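Local coordinates for protein soluble epoxide hydrolase (Bacillus megaterium, PDB 4INZ) that is an enzyme of the alpha/beta hydrolase fold, with a mostly parallel central sheet flanked by helices and a helical cap inserted between two of its strands, at residues V91-I96 / Y125-Y130; L40-H45 / R97-G102; I119-A124 / L134-G139; H45-F50 / L214-Y219. The protein carries 1 engineered substitution. One frame throughout, in Å; residues are numbered along the deposited sequence.

Contact 1. Residues V91-I96 / Y125-Y130; sequences VLVEDI and YRYPEY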
loop_
_atom_site.group_PDB
_atom_site.type_symbol
_atom_site.label_atom_id
_atom_site.label_comp_id
_atom_site.label_asym_id
_atom_site.label_seq_id
_atom_site.Cartn_x
_atom_site.Cartn_y
_atom_site.Cartn_z
ATOM N N VAL A 91 4.926 5.250 -13.649
ATOM C CA VAL A 91 4.616 3.936 -14.197
ATOM C C VAL A 91 3.586 3.236 -13.323
ATOM O O VAL A 91 2.591 2.702 -13.819
ATOM C CB VAL A 91 5.871 3.056 -14.309
ATOM C CG1 VAL A 91 5.504 1.685 -14.872
ATOM C CG2 VAL A 91 6.907 3.740 -15.193
ATOM N N LEU A 92 3.828 3.255 -12.016
ATOM C CA LEU A 92 2.933 2.626 -11.053
ATOM C C LEU A 92 1.539 3.248 -11.088
ATOM O O LEU A 92 0.536 2.545 -10.992
ATOM C CB LEU A 92 3.525 2.746 -9.648
ATOM C CG LEU A 92 4.895 2.078 -9.490
ATOM C CD1 LEU A 92 5.581 2.537 -8.218
ATOM C CD2 LEU A 92 4.768 0.558 -9.520
ATOM N N VAL A 93 1.484 4.570 -11.219
ATOM C CA VAL A 93 0.210 5.278 -11.293
ATOM C C VAL A 93 -0.569 4.896 -12.551
ATOM O O VAL A 93 -1.791 4.739 -12.512
ATOM C CB VAL A 93 0.404 6.818 -11.222
ATOM C CG1 VAL A 93 -0.864 7.554 -11.668
ATOM C CG2 VAL A 93 0.805 7.247 -9.814
ATOM N N GLU A 94 0.140 4.734 -13.666
ATOM C CA GLU A 94 -0.500 4.324 -14.913
ATOM C C GLU A 94 -1.011 2.885 -14.822
ATOM O O GLU A 94 -2.055 2.554 -15.390
ATOM C CB GLU A 94 0.447 4.496 -16.105
ATOM C CG GLU A 94 -0.117 3.982 -17.426
ATOM C CD GLU A 94 -1.200 4.882 -18.022
ATOM O OE1 GLU A 94 -1.556 5.907 -17.405
ATOM O OE2 GLU A 94 -1.693 4.556 -19.124
ATOM N N ASP A 95 -0.283 2.031 -14.106
ATOM C CA ASP A 95 -0.766 0.677 -13.858
ATOM C C ASP A 95 -2.170 0.755 -13.287
ATOM O O ASP A 95 -3.081 0.073 -13.751
ATOM C CB ASP A 95 0.124 -0.074 -12.858
ATOM C CG ASP A 95 1.390 -0.623 -13.487
ATOM O OD1 ASP A 95 1.544 -0.523 -14.724
ATOM O OD2 ASP A 95 2.226 -1.168 -12.733
ATOM N N ILE A 96 -2.335 1.592 -12.264
ATOM C CA ILE A 96 -3.598 1.662 -11.551
ATOM C C ILE A 96 -4.694 2.202 -12.456
ATOM O O ILE A 96 -5.814 1.698 -12.450
ATOM C CB ILE A 96 -3.489 2.516 -10.269
ATOM C CG1 ILE A 96 -2.372 1.974 -9.369
ATOM C CG2 ILE A 96 -4.821 2.532 -9.520
ATOM C CD1 ILE A 96 -2.486 0.483 -9.048
ATOM N N TYR A 125 -4.904 11.987 -6.175
ATOM C CA TYR A 125 -4.636 13.402 -6.406
ATOM C C TYR A 125 -4.616 13.733 -7.898
ATOM O O TYR A 125 -5.129 14.768 -8.324
ATOM C CB TYR A 125 -3.308 13.815 -5.760
ATOM C CG TYR A 125 -3.434 14.362 -4.353
ATOM C CD1 TYR A 125 -3.604 15.728 -4.127
ATOM C CD2 TYR A 125 -3.372 13.518 -3.248
ATOM C CE1 TYR A 125 -3.714 16.235 -2.842
ATOM C CE2 TYR A 125 -3.483 14.015 -1.961
ATOM C CZ TYR A 125 -3.653 15.375 -1.762
ATOM O OH TYR A 125 -3.762 15.871 -0.480
ATOM N N ARG A 126 -4.018 12.850 -8.692
ATOM C CA ARG A 126 -3.865 13.103 -10.119
ATOM C C ARG A 126 -5.119 12.732 -10.906
ATOM O O ARG A 126 -5.446 13.375 -11.905
ATOM C CB ARG A 126 -2.654 12.352 -10.675
ATOM C CG ARG A 126 -1.325 12.771 -10.073
ATOM C CD ARG A 126 -0.164 12.055 -10.747
ATOM N NE ARG A 126 1.128 12.461 -10.196
ATOM C CZ ARG A 126 2.289 11.888 -10.505
ATOM N NH1 ARG A 126 2.326 10.873 -11.364
ATOM N NH2 ARG A 126 3.415 12.325 -9.949
ATOM N N TYR A 127 -5.816 11.697 -10.454
ATOM C CA TYR A 127 -7.003 11.213 -11.150
ATOM C C TYR A 127 -8.189 11.085 -10.201
ATOM O O TYR A 127 -8.768 10.004 -10.076
ATOM C CB TYR A 127 -6.735 9.846 -11.789
ATOM C CG TYR A 127 -5.700 9.839 -12.894
ATOM C CD1 TYR A 127 -6.070 10.048 -14.218
ATOM C CD2 TYR A 127 -4.360 9.593 -12.620
ATOM C CE1 TYR A 127 -5.132 10.031 -15.236
ATOM C CE2 TYR A 127 -3.414 9.570 -13.634
ATOM C CZ TYR A 127 -3.805 9.790 -14.939
ATOM O OH TYR A 127 -2.870 9.768 -15.951
ATOM N N PRO A 128 -8.565 12.188 -9.539
ATOM C CA PRO A 128 -9.642 12.113 -8.547
ATOM C C PRO A 128 -10.955 11.605 -9.137
ATOM O O PRO A 128 -11.788 11.090 -8.397
ATOM C CB PRO A 128 -9.786 13.563 -8.073
ATOM C CG PRO A 128 -9.179 14.389 -9.167
ATOM C CD PRO A 128 -8.061 13.561 -9.700
ATOM N N GLU A 129 -11.131 11.739 -10.448
ATOM C CA GLU A 129 -12.365 11.294 -11.086
ATOM C C GLU A 129 -12.445 9.764 -11.166
ATOM O O GLU A 129 -13.510 9.202 -11.422
ATOM C CB GLU A 129 -12.528 11.936 -12.475
ATOM C CG GLU A 129 -11.589 11.410 -13.553
ATOM C CD GLU A 129 -10.220 12.080 -13.550
ATOM O OE1 GLU A 129 -9.954 12.916 -12.659
ATOM O OE2 GLU A 129 -9.412 11.763 -14.453
ATOM N N TYR A 130 -11.319 9.094 -10.940
ATOM C CA TYR A 130 -11.282 7.638 -10.963
ATOM C C TYR A 130 -11.545 7.069 -9.571
ATOM O O TYR A 130 -11.691 5.859 -9.408
ATOM C CB TYR A 130 -9.918 7.145 -11.436
ATOM C CG TYR A 130 -9.709 7.113 -12.938
ATOM C CD1 TYR A 130 -9.736 5.909 -13.640
ATOM C CD2 TYR A 130 -9.457 8.277 -13.649
ATOM C CE1 TYR A 130 -9.527 5.870 -15.014
ATOM C CE2 TYR A 130 -9.246 8.250 -15.016
ATOM C CZ TYR A 130 -9.286 7.045 -15.695
ATOM O OH TYR A 130 -9.074 7.028 -17.061
#
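Val93 and Tyr127 meet through a single branch: CG1 of Val93 lies 3.8 Å from CE2 of Tyr127, coming to the ring at its edge, close to the ring plane, and not over a face. The valine puts that methyl trans to its amide nitrogen (chi1 165°), while CG2, on the other branch, approaches the Arg126 guanidinium obliquely, 4.2 Å from NH1. Helices 89-102 and 115-126 both cover the central sheet of the alpha/beta hydrolase fold, and here the N-terminal half of the first meets the C-terminal end of the second. Tyr127 has just left helical geometry; its O receives Tyr130 N at 2.8 Å, opening the 3-10 turn that leads toward strand 131-137. Glu94 OE1 stays 4.3 Å from Tyr127 OH, too far for a hydrogen bond, and its carboxylate pairs instead with Arg97 and Gln98 on its own helix. Arg126 is held by a salt bridge to Asp90 and a hydrogen bond to Pro238 O, while the Tyr127 ring meets that of Phe123 with planes about 25° apart.

Contact 2. Residues L40-H45 / R97-G102; sequences LMLFLH and RQVIEG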
loop_
_atom_site.group_PDB
_atom_site.type_symbol
_atom_site.label_atom_id
_atom_site.label_comp_id
_atom_site.label_asym_id
_atom_site.label_seq_id
_atom_site.Cartn_x
_atom_site.Cartn_y
_atom_site.Cartn_z
ATOM N N LEU A 40 -16.591 -1.341 -8.179
ATOM C CA LEU A 40 -15.240 -1.837 -7.944
ATOM C C LEU A 40 -14.654 -1.307 -6.639
ATOM O O LEU A 40 -14.631 -0.097 -6.400
ATOM C CB LEU A 40 -14.326 -1.445 -9.104
ATOM C CG LEU A 40 -12.853 -1.843 -9.023
ATOM C CD1 LEU A 40 -12.708 -3.366 -8.991
ATOM C CD2 LEU A 40 -12.094 -1.241 -10.209
ATOM N N MET A 41 -14.190 -2.232 -5.804
ATOM C CA MET A 41 -13.366 -1.902 -4.652
ATOM C C MET A 41 -11.989 -2.507 -4.923
ATOM O O MET A 41 -11.814 -3.729 -4.894
ATOM C CB MET A 41 -13.972 -2.455 -3.360
ATOM C CG MET A 41 -13.221 -2.030 -2.099
ATOM S SD MET A 41 -14.012 -2.635 -0.598
ATOM C CE MET A 41 -15.437 -1.535 -0.511
ATOM N N LEU A 42 -11.028 -1.642 -5.222
ATOM C CA LEU A 42 -9.692 -2.066 -5.631
ATOM C C LEU A 42 -8.705 -1.862 -4.488
ATOM O O LEU A 42 -8.581 -0.753 -3.967
ATOM C CB LEU A 42 -9.258 -1.255 -6.851
ATOM C CG LEU A 42 -7.857 -1.497 -7.409
ATOM C CD1 LEU A 42 -7.717 -2.940 -7.886
ATOM C CD2 LEU A 42 -7.575 -0.522 -8.557
ATOM N N PHE A 43 -8.019 -2.938 -4.101
ATOM C CA PHE A 43 -7.103 -2.933 -2.954
ATOM C C PHE A 43 -5.655 -2.973 -3.430
ATOM O O PHE A 43 -5.295 -3.817 -4.266
ATOM C CB PHE A 43 -7.316 -4.179 -2.078
ATOM C CG PHE A 43 -8.690 -4.305 -1.485
ATOM C CD1 PHE A 43 -9.733 -4.862 -2.222
ATOM C CD2 PHE A 43 -8.926 -3.925 -0.167
ATOM C CE1 PHE A 43 -10.995 -5.001 -1.670
ATOM C CE2 PHE A 43 -10.191 -4.058 0.402
ATOM C CZ PHE A 43 -11.227 -4.604 -0.348
ATOM N N LEU A 44 -4.827 -2.091 -2.875
ATOM C CA LEU A 44 -3.404 -2.026 -3.201
ATOM C C LEU A 44 -2.552 -2.237 -1.956
ATOM O O LEU A 44 -2.557 -1.402 -1.035
ATOM C CB LEU A 44 -3.054 -0.655 -3.788
ATOM C CG LEU A 44 -3.887 -0.141 -4.962
ATOM C CD1 LEU A 44 -3.306 1.174 -5.452
ATOM C CD2 LEU A 44 -3.931 -1.164 -6.094
ATOM N N HIS A 45 -1.812 -3.342 -1.945
ATOM C CA HIS A 45 -0.907 -3.683 -0.858
ATOM C C HIS A 45 0.392 -2.904 -0.965
ATOM O O HIS A 45 0.587 -2.105 -1.892
ATOM C CB HIS A 45 -0.569 -5.172 -0.931
ATOM C CG HIS A 45 0.286 -5.517 -2.112
ATOM N ND1 HIS A 45 1.661 -5.432 -2.083
ATOM C CD2 HIS A 45 -0.044 -5.902 -3.368
ATOM C CE1 HIS A 45 2.143 -5.765 -3.268
ATOM N NE2 HIS A 45 1.129 -6.053 -4.066
ATOM N N ARG A 97 -4.365 3.214 -13.250
ATOM C CA ARG A 97 -5.342 3.777 -14.171
ATOM C C ARG A 97 -5.857 2.720 -15.145
ATOM O O ARG A 97 -7.064 2.609 -15.367
ATOM C CB ARG A 97 -4.745 4.949 -14.947
ATOM C CG ARG A 97 -5.784 5.846 -15.581
ATOM C CD ARG A 97 -5.148 6.808 -16.581
ATOM N NE ARG A 97 -4.531 6.103 -17.701
ATOM C CZ ARG A 97 -5.204 5.636 -18.748
ATOM N NH1 ARG A 97 -6.519 5.799 -18.821
ATOM N NH2 ARG A 97 -4.566 5.003 -19.721
ATOM N N GLN A 98 -4.941 1.947 -15.722
ATOM C CA GLN A 98 -5.310 0.951 -16.726
ATOM C C GLN A 98 -6.021 -0.255 -16.110
ATOM O O GLN A 98 -6.854 -0.884 -16.754
ATOM C CB GLN A 98 -4.090 0.499 -17.539
ATOM C CG GLN A 98 -3.464 1.580 -18.408
ATOM C CD GLN A 98 -2.552 1.004 -19.487
ATOM O OE1 GLN A 98 -2.670 -0.163 -19.856
ATOM N NE2 GLN A 98 -1.634 1.822 -19.986
ATOM N N VAL A 99 -5.694 -0.584 -14.866
ATOM C CA VAL A 99 -6.375 -1.683 -14.196
ATOM C C VAL A 99 -7.858 -1.376 -14.008
ATOM O O VAL A 99 -8.719 -2.218 -14.279
ATOM C CB VAL A 99 -5.731 -2.002 -12.838
ATOM C CG1 VAL A 99 -6.667 -2.861 -11.997
ATOM C CG2 VAL A 99 -4.385 -2.691 -13.053
ATOM N N ILE A 100 -8.154 -0.167 -13.548
ATOM C CA ILE A 100 -9.537 0.255 -13.337
ATOM C C ILE A 100 -10.328 0.196 -14.646
ATOM O O ILE A 100 -11.438 -0.343 -14.701
ATOM C CB ILE A 100 -9.603 1.673 -12.718
ATOM C CG1 ILE A 100 -8.972 1.659 -11.322
ATOM C CG2 ILE A 100 -11.040 2.166 -12.644
ATOM C CD1 ILE A 100 -8.784 3.036 -10.707
ATOM N N GLU A 101 -9.740 0.731 -15.707
ATOM C CA GLU A 101 -10.392 0.701 -17.010
ATOM C C GLU A 101 -10.424 -0.707 -17.589
ATOM O O GLU A 101 -11.408 -1.107 -18.215
ATOM C CB GLU A 101 -9.699 1.650 -17.978
ATOM C CG GLU A 101 -9.860 3.108 -17.617
ATOM C CD GLU A 101 -9.585 4.020 -18.790
ATOM O OE1 GLU A 101 -9.119 3.513 -19.834
ATOM O OE2 GLU A 101 -9.842 5.236 -18.668
ATOM N N GLY A 102 -9.346 -1.456 -17.385
ATOM C CA GLY A 102 -9.250 -2.803 -17.916
ATOM C C GLY A 102 -10.323 -3.712 -17.347
ATOM O O GLY A 102 -10.826 -4.608 -18.030
#
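Leu42 and Ile100 cross obliquely in the middle of this contact, with CD2 of the leucine 3.8 Å from CG1 of the isoleucine. An extended chi1 (177°) carries Leu42 CG out from the strand, and the two methyls then divide at the helix surface: CD2 takes Ile100, while CD1 goes to Val99, 4.2 Å from its CG1. Two residues back on the same side of the strand, Leu40 reaches Ile100 from another direction, its CD2 4.3 Å from CG2. Ile100 is thus touched by both leucines, on separate branches. The short segments of strand 40-44 and helix 97-102 run roughly antiparallel (148°), their axes 10.6 Å apart, as where a helix lies back along a sheet in an alpha/beta fold. Val68, on one flanking strand, touches both leucines; Cys108, on the other, touches Leu40 and Ile100. Arg97 and Glu101 point away from the strand and pair with each other (NH1 to OE2, 3.4 Å), Arg97 also with Glu94 and Glu101 with Tyr130. The side chains that meet the strand are all apolar, so the contact rests on burial and fit.

Contact 3. Residues I119-A124 / L134-G139; sequences IGWTFA and LIAFNG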
loop_
_atom_site.group_PDB
_atom_site.type_symbol
_atom_site.label_atom_id
_atom_site.label_comp_id
_atom_site.label_asym_id
_atom_site.label_seq_id
_atom_site.Cartn_x
_atom_site.Cartn_y
_atom_site.Cartn_z
ATOM N N ILE A 119 1.335 5.071 -3.687
ATOM C CA ILE A 119 0.844 5.066 -5.058
ATOM C C ILE A 119 -0.591 5.583 -5.125
ATOM O O ILE A 119 -0.921 6.440 -5.950
ATOM C CB ILE A 119 0.917 3.650 -5.666
ATOM C CG1 ILE A 119 2.371 3.160 -5.701
ATOM C CG2 ILE A 119 0.296 3.635 -7.071
ATOM C CD1 ILE A 119 2.516 1.645 -5.867
ATOM N N GLY A 120 -1.434 5.065 -4.240
ATOM C CA GLY A 120 -2.854 5.369 -4.253
ATOM C C GLY A 120 -3.201 6.813 -3.941
ATOM O O GLY A 120 -4.087 7.376 -4.582
ATOM N N TRP A 121 -2.530 7.410 -2.955
ATOM C CA TRP A 121 -2.731 8.829 -2.669
ATOM C C TRP A 121 -2.379 9.626 -3.917
ATOM O O TRP A 121 -3.130 10.509 -4.346
ATOM C CB TRP A 121 -1.836 9.302 -1.516
ATOM C CG TRP A 121 -2.347 9.042 -0.097
ATOM C CD1 TRP A 121 -1.820 8.168 0.812
ATOM C CD2 TRP A 121 -3.435 9.704 0.571
ATOM N NE1 TRP A 121 -2.527 8.224 1.994
ATOM C CE2 TRP A 121 -3.523 9.161 1.871
ATOM C CE3 TRP A 121 -4.351 10.692 0.192
ATOM C CZ2 TRP A 121 -4.482 9.576 2.795
ATOM C CZ3 TRP A 121 -5.307 11.104 1.110
ATOM C CH2 TRP A 121 -5.362 10.550 2.398
ATOM N N THR A 122 -1.225 9.308 -4.497
ATOM C CA THR A 122 -0.757 10.007 -5.689
ATOM C C THR A 122 -1.766 9.863 -6.832
ATOM O O THR A 122 -2.089 10.835 -7.519
ATOM C CB THR A 122 0.631 9.503 -6.124
ATOM O OG1 THR A 122 1.561 9.691 -5.049
ATOM C CG2 THR A 122 1.124 10.258 -7.350
ATOM N N PHE A 123 -2.276 8.650 -7.016
ATOM C CA PHE A 123 -3.274 8.392 -8.045
ATOM C C PHE A 123 -4.558 9.189 -7.802
ATOM O O PHE A 123 -5.134 9.748 -8.738
ATOM C CB PHE A 123 -3.600 6.897 -8.127
ATOM C CG PHE A 123 -4.663 6.576 -9.134
ATOM C CD1 PHE A 123 -4.344 6.468 -10.483
ATOM C CD2 PHE A 123 -5.984 6.422 -8.744
ATOM C CE1 PHE A 123 -5.325 6.189 -11.421
ATOM C CE2 PHE A 123 -6.967 6.136 -9.674
ATOM C CZ PHE A 123 -6.638 6.025 -11.019
ATOM N N ALA A 124 -5.017 9.224 -6.552
ATOM C CA ALA A 124 -6.239 9.956 -6.215
ATOM C C ALA A 124 -6.083 11.453 -6.475
ATOM O O ALA A 124 -7.016 12.113 -6.937
ATOM C CB ALA A 124 -6.637 9.704 -4.757
ATOM N N LEU A 134 -11.724 7.033 -0.998
ATOM C CA LEU A 134 -10.411 6.485 -0.691
ATOM C C LEU A 134 -10.364 6.005 0.752
ATOM O O LEU A 134 -10.748 6.740 1.667
ATOM C CB LEU A 134 -9.329 7.544 -0.914
ATOM C CG LEU A 134 -7.904 7.143 -0.539
ATOM C CD1 LEU A 134 -7.393 6.069 -1.492
ATOM C CD2 LEU A 134 -6.977 8.371 -0.546
ATOM N N ILE A 135 -9.903 4.770 0.949
ATOM C CA ILE A 135 -9.679 4.244 2.286
ATOM C C ILE A 135 -8.196 3.944 2.413
ATOM O O ILE A 135 -7.667 3.080 1.707
ATOM C CB ILE A 135 -10.492 2.963 2.535
ATOM C CG1 ILE A 135 -11.984 3.236 2.323
ATOM C CG2 ILE A 135 -10.219 2.425 3.939
ATOM C CD1 ILE A 135 -12.875 2.016 2.521
ATOM N N ALA A 136 -7.520 4.683 3.289
ATOM C CA ALA A 136 -6.074 4.566 3.417
ATOM C C ALA A 136 -5.673 4.031 4.785
ATOM O O ALA A 136 -6.103 4.559 5.811
ATOM C CB ALA A 136 -5.423 5.914 3.180
ATOM N N PHE A 137 -4.841 2.989 4.782
ATOM C CA PHE A 137 -4.240 2.449 6.003
ATOM C C PHE A 137 -2.831 3.023 6.185
ATOM O O PHE A 137 -2.413 3.897 5.428
ATOM C CB PHE A 137 -4.200 0.907 5.945
ATOM C CG PHE A 137 -5.561 0.271 5.963
ATOM C CD1 PHE A 137 -6.086 -0.244 7.147
ATOM C CD2 PHE A 137 -6.327 0.197 4.800
ATOM C CE1 PHE A 137 -7.356 -0.827 7.170
ATOM C CE2 PHE A 137 -7.600 -0.373 4.818
ATOM C CZ PHE A 137 -8.115 -0.890 5.999
ATOM N N ASN A 138 -2.101 2.537 7.187
ATOM C CA ASN A 138 -0.750 3.037 7.457
ATOM C C ASN A 138 0.084 3.187 6.191
ATOM O O ASN A 138 0.222 2.240 5.427
ATOM C CB ASN A 138 -0.024 2.113 8.435
ATOM C CG ASN A 138 -0.629 2.147 9.807
ATOM O OD1 ASN A 138 0.031 2.515 10.786
ATOM N ND2 ASN A 138 -1.903 1.795 9.892
ATOM N N GLY A 139 0.648 4.372 5.988
ATOM C CA GLY A 139 1.437 4.665 4.801
ATOM C C GLY A 139 1.514 6.169 4.635
ATOM O O GLY A 139 0.874 6.904 5.379
HETATM O O HOH W 1 -1.854 6.499 4.200
#
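A water held among buried residues ties Trp121 to the far end of segment 134-139. It accepts the indole N-H, 2.9 Å from Trp121 NE1 and in the ring plane at its edge, and donates to Phe137 O, also at 2.9 Å, with a weaker donation to Gly139 O. The indole nitrogen is thereby satisfied inside the core, and the same water bridges the carbonyls of Phe137 and Gly139. Beyond this polar end, the rest of the indole lies against hydrocarbon. Leu134 CD2 comes up over one face, 3.7 Å from the centroid of the Trp121 six-membered ring and 19° off its normal, a CH-pi contact; the two side chains cross at about a right angle. With chi1 at 176° the leucine stands extended, which raises that methyl off the sheet to the ring. Ala136, two residues on, puts CB 3.8 Å from Trp121 CZ2, approaching the ring obliquely. Ala124, one turn along the helix, adds a looser touch, its CB 4.4 Å from Leu134 CD2. The helix and strand segments run roughly antiparallel (153°), axes 9.9 Å apart, as expected for the return leg of a beta-alpha-beta crossover made of strand 108-112, helix 115-126 and strand 131-137. Leu110 and Val112 of the first strand pack beside Leu134 and Ala136, while Trp121 reaches across to Val248 and Ile250 of strand 248-253.

Contact 4. Residues H45-F50 / L214-Y219; sequences HGFPDF and LSMLSY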
loop_
_atom_site.group_PDB
_atom_site.type_symbol
_atom_site.label_atom_id
_atom_site.label_comp_id
_atom_site.label_asym_id
_atom_site.label_seq_id
_atom_site.Cartn_x
_atom_site.Cartn_y
_atom_site.Cartn_z
ATOM N N HIS A 45 -1.812 -3.342 -1.945
ATOM C CA HIS A 45 -0.907 -3.683 -0.858
ATOM C C HIS A 45 0.392 -2.904 -0.965
ATOM O O HIS A 45 0.587 -2.105 -1.892
ATOM C CB HIS A 45 -0.569 -5.172 -0.931
ATOM C CG HIS A 45 0.286 -5.517 -2.112
ATOM N ND1 HIS A 45 1.661 -5.432 -2.083
ATOM C CD2 HIS A 45 -0.044 -5.902 -3.368
ATOM C CE1 HIS A 45 2.143 -5.765 -3.268
ATOM N NE2 HIS A 45 1.129 -6.053 -4.066
ATOM N N GLY A 46 1.283 -3.145 -0.005
ATOM C CA GLY A 46 2.614 -2.564 -0.022
ATOM C C GLY A 46 3.678 -3.612 0.277
ATOM O O GLY A 46 3.475 -4.797 0.038
ATOM N N PHE A 47 4.804 -3.174 0.823
ATOM C CA PHE A 47 5.968 -4.036 1.012
ATOM C C PHE A 47 5.998 -4.659 2.404
ATOM O O PHE A 47 5.796 -3.959 3.395
ATOM C CB PHE A 47 7.243 -3.207 0.826
ATOM C CG PHE A 47 8.503 -3.966 1.130
ATOM C CD1 PHE A 47 9.150 -4.681 0.132
ATOM C CD2 PHE A 47 9.036 -3.976 2.415
ATOM C CE1 PHE A 47 10.304 -5.385 0.406
ATOM C CE2 PHE A 47 10.196 -4.683 2.695
ATOM C CZ PHE A 47 10.828 -5.392 1.683
ATOM N N PRO A 48 6.299 -5.970 2.500
ATOM C CA PRO A 48 6.561 -6.949 1.447
ATOM C C PRO A 48 5.388 -7.902 1.311
ATOM O O PRO A 48 5.586 -9.116 1.212
ATOM C CB PRO A 48 7.740 -7.722 2.024
ATOM C CG PRO A 48 7.384 -7.816 3.484
ATOM C CD PRO A 48 6.634 -6.527 3.824
ATOM N N ASP A 49 4.178 -7.360 1.311
ATOM C CA ASP A 49 2.982 -8.188 1.244
ATOM C C ASP A 49 2.562 -8.417 -0.202
ATOM O O ASP A 49 3.387 -8.380 -1.108
ATOM C CB ASP A 49 1.858 -7.525 2.039
ATOM C CG ASP A 49 2.312 -7.111 3.424
ATOM O OD1 ASP A 49 2.621 -8.009 4.231
ATOM O OD2 ASP A 49 2.383 -5.895 3.699
ATOM N N PHE A 50 1.275 -8.668 -0.399
ATOM C CA PHE A 50 0.710 -8.893 -1.723
ATOM C C PHE A 50 -0.799 -8.976 -1.565
ATOM O O PHE A 50 -1.318 -8.666 -0.503
ATOM C CB PHE A 50 1.298 -10.153 -2.393
ATOM C CG PHE A 50 0.971 -11.456 -1.694
ATOM C CD1 PHE A 50 1.400 -11.704 -0.394
ATOM C CD2 PHE A 50 0.288 -12.460 -2.369
ATOM C CE1 PHE A 50 1.120 -12.918 0.235
ATOM C CE2 PHE A 50 0.005 -13.685 -1.754
ATOM C CZ PHE A 50 0.425 -13.914 -0.451
ATOM N N LEU A 214 14.315 -8.187 -5.814
ATOM C CA LEU A 214 14.955 -7.091 -6.539
ATOM C C LEU A 214 13.910 -6.062 -6.972
ATOM O O LEU A 214 14.070 -4.861 -6.744
ATOM C CB LEU A 214 15.739 -7.611 -7.748
ATOM C CG LEU A 214 16.380 -6.542 -8.635
ATOM C CD1 LEU A 214 17.290 -5.629 -7.823
ATOM C CD2 LEU A 214 17.150 -7.180 -9.782
ATOM N N SER A 215 12.833 -6.540 -7.584
ATOM C CA SER A 215 11.737 -5.677 -8.000
ATOM C C SER A 215 11.154 -4.910 -6.818
ATOM O O SER A 215 10.907 -3.709 -6.907
ATOM C CB SER A 215 10.627 -6.502 -8.641
ATOM O OG SER A 215 11.066 -7.095 -9.849
ATOM N N MET A 216 10.913 -5.616 -5.715
ATOM C CA MET A 216 10.324 -4.983 -4.549
ATOM C C MET A 216 11.212 -3.833 -4.050
ATOM O O MET A 216 10.718 -2.733 -3.787
ATOM C CB MET A 216 10.042 -6.038 -3.467
ATOM C CG MET A 216 9.109 -7.150 -3.971
ATOM S SD MET A 216 9.170 -8.748 -3.117
ATOM C CE MET A 216 8.394 -8.330 -1.559
ATOM N N LEU A 217 12.514 -4.085 -3.940
ATOM C CA LEU A 217 13.456 -3.062 -3.483
ATOM C C LEU A 217 13.590 -1.915 -4.480
ATOM O O LEU A 217 13.882 -0.779 -4.092
ATOM C CB LEU A 217 14.828 -3.685 -3.192
ATOM C CG LEU A 217 14.824 -4.674 -2.021
ATOM C CD1 LEU A 217 16.132 -5.452 -1.907
ATOM C CD2 LEU A 217 14.508 -3.946 -0.711
ATOM N N SER A 218 13.376 -2.214 -5.759
ATOM C CA SER A 218 13.502 -1.212 -6.818
ATOM C C SER A 218 12.575 -0.013 -6.605
ATOM O O SER A 218 12.935 1.120 -6.931
ATOM C CB SER A 218 13.275 -1.836 -8.200
ATOM O OG SER A 218 14.323 -2.727 -8.533
ATOM N N TYR A 219 11.389 -0.263 -6.062
ATOM C CA TYR A 219 10.478 0.817 -5.695
ATOM C C TYR A 219 11.197 1.850 -4.841
ATOM O O TYR A 219 11.106 3.055 -5.095
ATOM C CB TYR A 219 9.313 0.270 -4.877
ATOM C CG TYR A 219 8.236 -0.461 -5.637
ATOM C CD1 TYR A 219 8.470 -1.710 -6.198
ATOM C CD2 TYR A 219 6.962 0.082 -5.749
ATOM C CE1 TYR A 219 7.470 -2.383 -6.864
ATOM C CE2 TYR A 219 5.955 -0.582 -6.416
ATOM C CZ TYR A 219 6.212 -1.810 -6.972
ATOM O OH TYR A 219 5.205 -2.465 -7.632
#
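Phe47 carries CG anti to its backbone N (chi1 174°), which swings the ring toward Met216 of the helix, and Met216 answers with CG opposite its carbonyl carbon (chi1 -58°). The two side chains cross at about a right angle: Met216 CB sits in the ring plane at the Phe47 edge, 3.9 Å from CE1. In the conformer described here, one of two modelled for Met216, the chain bends at chi3 (71°) and brings CE to within 3.7 Å of Pro48 CB, a methyl contact less certain than that of Met216 CB with Phe47. Pro48 CB also lies over the centre of one Phe47 face, 3.6 Å above it, and the peptide bond between the two residues is cis. The sequence HGFP matches the HGxP motif of alpha/beta hydrolases related to this enzyme, where this loop, with its cis-proline, contributes to the oxyanion-hole region; helix 213-220 belongs to the helical cap above it. Gly46 O fixes the turn, gripped from opposite faces of its plane by Asp49 N and by His45 ND1, each at 2.9 Å, the latter bond nearly straight. Phe50 CA lies over the centre of the His45 ring. Phe47 N gives a hydrogen bond to Asp114 OD2, and its ring meets Tyr220 edge-to-face. From the cap, Trp208 NE1 binds Pro48 O and Tyr204 OH pairs with Asp49 OD1.

Overall arrangement
Contacts 1, 2 and 3 form one cluster around the central sheet, their centres 9 to 12 Å apart. Helix 89-102 serves contacts 1 and 2, helix 115-126 serves contacts 1 and 3, and contacts 2 and 3 reach different strands of the same sheet. Phe123 lies in the middle, touching residues of both neighbouring contacts. Along the chain, contact 2 closes before contact 3 opens, and contact 1 interleaves with both. The centre of contact 4 lies 16 to 19 Å from the centres of the others; it spans the longest stretch, enclosing contacts 1 and 3, shares His45 with contact 2, and its Tyr219 packs on Leu92 and Ile119. It joins the loop after strand 40-44 to a cap helix, so the cap packs on the hydrolase core there.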